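Local structure of maltose/maltodextrin-binding protein (Thermus thermophilus, 2GH9) at residues A[62-67]-A[96-101]; A[76-81]-A[102-107]. The protein binds maltotriose in the cleft between its two lobes and probably serves maltodextrin uptake in Thermus thermophilus. All coordinates share one frame; numbering follows the deposited sequence.

Interaction 1 of 2, residues A[62-67]-A[96-101]; sequences VPHDWV and VEAFTF. With GLC (alpha-D-glucopyranose), chain B.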
# COMPACT_ATOMS: atom_id res chain seq x y z
N VAL A 62 7.44 1.74 6.99
CA VAL A 62 6.42 2.74 6.69
C VAL A 62 6.21 2.85 5.19
O VAL A 62 7.16 2.68 4.42
CB VAL A 62 6.80 4.16 7.24
CG1 VAL A 62 6.97 4.14 8.78
CG2 VAL A 62 8.07 4.76 6.50
N PRO A 63 4.98 3.19 4.76
CA PRO A 63 4.74 3.48 3.35
C PRO A 63 5.27 4.87 3.04
O PRO A 63 5.26 5.75 3.91
CB PRO A 63 3.20 3.46 3.24
CG PRO A 63 2.76 3.90 4.58
CD PRO A 63 3.77 3.36 5.56
N HIS A 64 5.75 5.06 1.83
CA HIS A 64 6.39 6.31 1.45
C HIS A 64 5.51 7.55 1.44
O HIS A 64 6.03 8.66 1.48
CB HIS A 64 7.08 6.16 0.12
CG HIS A 64 6.17 6.24 -1.08
ND1 HIS A 64 5.67 5.12 -1.70
CD2 HIS A 64 5.74 7.31 -1.80
CE1 HIS A 64 4.96 5.50 -2.76
NE2 HIS A 64 4.98 6.82 -2.83
N ASP A 65 4.18 7.39 1.39
CA ASP A 65 3.32 8.58 1.42
C ASP A 65 3.44 9.33 2.75
O ASP A 65 3.17 10.53 2.81
CB ASP A 65 1.86 8.24 1.05
CG ASP A 65 1.20 7.34 2.04
OD1 ASP A 65 1.62 6.14 2.17
OD2 ASP A 65 0.24 7.83 2.68
N TRP A 66 3.88 8.65 3.80
CA TRP A 66 4.10 9.26 5.11
C TRP A 66 5.36 10.16 5.22
O TRP A 66 5.50 10.87 6.22
CB TRP A 66 4.26 8.17 6.16
CG TRP A 66 3.08 7.31 6.42
CD1 TRP A 66 1.86 7.35 5.79
CD2 TRP A 66 3.01 6.26 7.38
NE1 TRP A 66 1.04 6.40 6.32
CE2 TRP A 66 1.71 5.72 7.30
CE3 TRP A 66 3.90 5.73 8.32
CZ2 TRP A 66 1.29 4.66 8.11
CZ3 TRP A 66 3.49 4.67 9.12
CH2 TRP A 66 2.19 4.15 9.02
N VAL A 67 6.25 10.12 4.22
CA VAL A 67 7.61 10.69 4.34
C VAL A 67 7.63 12.21 4.52
O VAL A 67 8.26 12.71 5.48
CB VAL A 67 8.55 10.21 3.19
CG1 VAL A 67 9.82 11.08 3.06
CG2 VAL A 67 8.95 8.76 3.43
N VAL A 96 14.01 5.12 -4.55
CA VAL A 96 14.83 6.21 -4.09
C VAL A 96 14.00 7.49 -4.00
O VAL A 96 14.00 8.13 -2.99
CB VAL A 96 16.09 6.43 -4.98
CG1 VAL A 96 16.86 7.65 -4.53
CG2 VAL A 96 16.99 5.20 -4.95
N GLU A 97 13.28 7.83 -5.07
CA GLU A 97 12.47 9.04 -5.10
C GLU A 97 11.37 9.02 -4.04
O GLU A 97 11.08 10.05 -3.43
CB GLU A 97 11.85 9.27 -6.48
CG GLU A 97 12.83 9.62 -7.60
CD GLU A 97 12.21 9.52 -9.00
OE1 GLU A 97 11.51 10.48 -9.43
OE2 GLU A 97 12.41 8.49 -9.68
N ALA A 98 10.75 7.86 -3.82
CA ALA A 98 9.68 7.73 -2.82
C ALA A 98 10.17 8.15 -1.41
O ALA A 98 9.42 8.75 -0.65
CB ALA A 98 9.15 6.30 -2.78
N PHE A 99 11.41 7.82 -1.07
CA PHE A 99 11.94 8.11 0.26
C PHE A 99 12.86 9.32 0.33
O PHE A 99 13.52 9.53 1.35
CB PHE A 99 12.60 6.86 0.85
CG PHE A 99 11.64 6.00 1.59
CD1 PHE A 99 11.44 6.18 2.94
CD2 PHE A 99 10.84 5.08 0.90
CE1 PHE A 99 10.50 5.42 3.61
CE2 PHE A 99 9.89 4.33 1.57
CZ PHE A 99 9.72 4.49 2.91
N THR A 100 12.86 10.11 -0.75
CA THR A 100 13.61 11.37 -0.82
C THR A 100 12.67 12.55 -0.58
O THR A 100 11.60 12.67 -1.21
CB THR A 100 14.37 11.49 -2.14
OG1 THR A 100 15.33 10.43 -2.23
CG2 THR A 100 15.10 12.85 -2.26
N PHE A 101 13.04 13.39 0.38
CA PHE A 101 12.31 14.60 0.73
C PHE A 101 13.27 15.71 1.17
O PHE A 101 14.19 15.49 1.96
CB PHE A 101 11.29 14.31 1.82
CG PHE A 101 10.27 15.40 1.98
CD1 PHE A 101 9.27 15.57 1.03
CD2 PHE A 101 10.32 16.29 3.06
CE1 PHE A 101 8.33 16.57 1.15
CE2 PHE A 101 9.39 17.29 3.20
CZ PHE A 101 8.38 17.44 2.25
C1 GLC B . -2.37 3.78 2.27
C2 GLC B . -1.43 4.87 2.75
C3 GLC B . -1.86 5.39 4.10
C4 GLC B . -3.32 5.83 4.02
C5 GLC B . -4.24 4.71 3.50
C6 GLC B . -5.69 5.16 3.28
O2 GLC B . -0.08 4.36 2.82
O3 GLC B . -1.04 6.50 4.48
O4 GLC B . -3.72 6.24 5.33
O5 GLC B . -3.74 4.24 2.24
O6 GLC B . -6.54 4.00 3.26
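The methyl of Ala98 sits over one face of the His64 imidazole, a CH-pi contact with Ala98 CB 3.7 Å from the ring centroid and displaced toward the rim. His64 turns its ring to this methyl because CG stands between the backbone N and the carbonyl carbon (chi1 79°). Both ring nitrogens are engaged elsewhere, ND1 with the amide of Val268 and NE2 with the carbonyl of Met335, so the ring cannot easily turn. The Phe99 ring points its far end at the strand: Val62 O lies at its edge, in plane, 3.5 Å from Phe99 CZ. Val67 CG2 comes in obliquely, 3.6 Å from Phe99 CD1, while His64 CB approaches Phe99 CE2 to 3.7 Å. With an alanine here in place of Phe99, the space between Val62, His64 and Val67 would probably be left unfilled and the turn after the strand less firmly seated. Further along, Val67 CG1 slides past Phe101 CB at 3.8 Å. No hydrogen bond joins the two segments; their meeting is apolar and buried.

On the sugar side, Pro63 CD lies over the centre of one face of the Trp66 ring, and the glucose O3 is at the indole edge, in plane. Trp66 NE1 donates to glucose O3 over 2.8 Å, a bent bond of 139°. Asp65 grips two neighbouring hydroxyls: glucose O2 donates to Asp65 OD1 at 2.5 Å and glucose O3 to Asp65 OD2 at 2.6 Å. A carboxylate spanning adjacent sugar hydroxyls beside an indole is a familiar carbohydrate-binding arrangement. Here it stands where strand 58-63 ends in the maltotriose pocket of a periplasmic binding protein, with the helix end at Ala98 and Phe99 packed behind it.

Interaction 2 of 2, residues A[76-81]-A[102-107]; sequences LEPVGK and GGRLMG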
# COMPACT_ATOMS: atom_id res chain seq x y z
N LEU A 76 12.27 11.98 11.42
CA LEU A 76 13.02 11.00 10.62
C LEU A 76 14.50 11.33 10.61
O LEU A 76 14.89 12.47 10.38
CB LEU A 76 12.53 10.96 9.16
CG LEU A 76 11.08 10.55 8.86
CD1 LEU A 76 10.86 10.41 7.35
CD2 LEU A 76 10.67 9.30 9.60
N GLU A 77 15.33 10.32 10.87
CA GLU A 77 16.78 10.45 10.72
C GLU A 77 17.15 10.35 9.23
O GLU A 77 16.84 9.35 8.55
CB GLU A 77 17.51 9.40 11.58
CG GLU A 77 19.05 9.34 11.45
CD GLU A 77 19.79 10.57 12.01
OE1 GLU A 77 19.17 11.45 12.62
OE2 GLU A 77 21.03 10.62 11.85
N PRO A 78 17.81 11.40 8.69
CA PRO A 78 18.43 11.27 7.36
C PRO A 78 19.44 10.11 7.35
O PRO A 78 20.27 10.02 8.25
CB PRO A 78 19.15 12.61 7.18
CG PRO A 78 18.40 13.55 8.04
CD PRO A 78 18.02 12.74 9.25
N VAL A 79 19.36 9.25 6.33
CA VAL A 79 20.14 8.01 6.34
C VAL A 79 21.24 7.93 5.26
O VAL A 79 22.02 6.97 5.24
CB VAL A 79 19.20 6.75 6.26
CG1 VAL A 79 18.26 6.72 7.45
CG2 VAL A 79 18.40 6.71 4.94
N GLY A 80 21.30 8.94 4.39
CA GLY A 80 22.24 8.94 3.27
C GLY A 80 23.69 8.83 3.71
O GLY A 80 24.48 8.14 3.08
N LYS A 81 24.02 9.51 4.80
CA LYS A 81 25.39 9.49 5.33
C LYS A 81 25.85 8.10 5.81
O LYS A 81 27.06 7.87 5.92
CB LYS A 81 25.56 10.53 6.46
CG LYS A 81 24.86 10.17 7.77
CD LYS A 81 25.02 11.26 8.85
CE LYS A 81 23.70 11.49 9.60
NZ LYS A 81 23.85 12.42 10.75
N GLY A 102 13.05 16.92 0.66
CA GLY A 102 13.97 18.03 0.91
C GLY A 102 15.35 17.77 0.31
O GLY A 102 16.36 18.26 0.84
N GLY A 103 15.39 17.01 -0.78
CA GLY A 103 16.65 16.60 -1.40
C GLY A 103 17.46 15.56 -0.63
O GLY A 103 18.61 15.28 -0.98
N ARG A 104 16.87 14.97 0.41
CA ARG A 104 17.57 13.99 1.22
C ARG A 104 16.84 12.66 1.28
O ARG A 104 15.60 12.61 1.24
CB ARG A 104 17.73 14.51 2.63
CG ARG A 104 18.48 15.83 2.69
CD ARG A 104 18.89 16.11 4.09
NE ARG A 104 19.19 17.52 4.28
CZ ARG A 104 19.70 18.02 5.40
NH1 ARG A 104 19.98 17.22 6.44
NH2 ARG A 104 19.94 19.33 5.47
N LEU A 105 17.62 11.59 1.38
CA LEU A 105 17.08 10.25 1.60
C LEU A 105 16.67 10.11 3.08
O LEU A 105 17.51 10.25 3.97
CB LEU A 105 18.10 9.21 1.21
CG LEU A 105 17.56 7.78 1.08
CD1 LEU A 105 16.62 7.64 -0.11
CD2 LEU A 105 18.73 6.81 0.97
N MET A 106 15.38 9.84 3.32
CA MET A 106 14.80 9.86 4.66
C MET A 106 14.44 8.46 5.22
O MET A 106 13.84 8.34 6.29
CB MET A 106 13.59 10.79 4.66
CG MET A 106 13.91 12.26 4.22
SD MET A 106 15.30 12.99 5.16
CE MET A 106 14.64 13.01 6.82
N GLY A 107 14.84 7.42 4.51
CA GLY A 107 14.66 6.05 4.98
C GLY A 107 15.29 5.12 3.98
O GLY A 107 15.77 5.55 2.93
O HOH W 1 15.09 7.49 8.57
O HOH W 2 19.92 11.38 4.06
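Met106 folds its side chain back on itself to reach Leu76, and this is the tight part of the contact. Bends at chi2 (-52°) and chi3 (-63°) bring the Met106 CE methyl to 3.6 Å from Leu76 O and 3.8 Å from Leu76 CB, with the ring of Pro78 lying alongside. Leu76 CD1 in turn leans on Met106 CB at 3.9 Å. Close by, the one direct hydrogen bond between the segments runs from Val79 N to Leu105 O, 3.2 Å long and nearly straight at 170°. Val79 CG2 rests against Gly107 O at 3.5 Å and also reaches the CD2 methyl of Leu105. Gly107 N is buried here without a polar partner in the model.

Elsewhere water fills in for direct bonding. One molecule donates to both Glu77 O and Met106 O, two carbonyls that could not bond each other. A second takes the Gly80 amide, its oxygen 2.8 Å from Gly80 N, and donates to Leu105 O, so that this carbonyl oxygen receives two bonds. At the exposed rim the touch is slight: Arg104 NH1 comes no nearer than 4.3 Å to Pro78 CG. Glu77 turns from the contact to Lys280, Tyr82 and, with Glu77 OE2 3.5 Å from Lys81 NZ, Lys81.

The loop between helices 67-72 and 85-90 is thus laid against the start of strand 104-113. Leu76 also packs on Met70, and Met106 on Val67, both of helix 67-72, while Glu77 is joined by backbone bonding to Val273 of strand 265-273.

Overall arrangement
From the N terminus the four segments come as 62-67, 76-81, 96-101 and 102-107, so the two contacts cross rather than nest. Interaction 1 closes a loop of 28 residues holding nearly all of helix 67-72, helix 85-90 and the first half of helix 93-98; before that loop is finished, 76-81 has begun the one closed by interaction 2, 20 residues long. The later segments follow directly in the chain as a hairpin of strands 100-101 and 104-113, with a probable hydrogen bond of 2.7 Å from Met106 N to Phe99 O. Together the contacts tie the sugar-binding end of strand 58-63 and the loop after helix 67-72 to this hairpin, in the sheet that also holds strand 58-63.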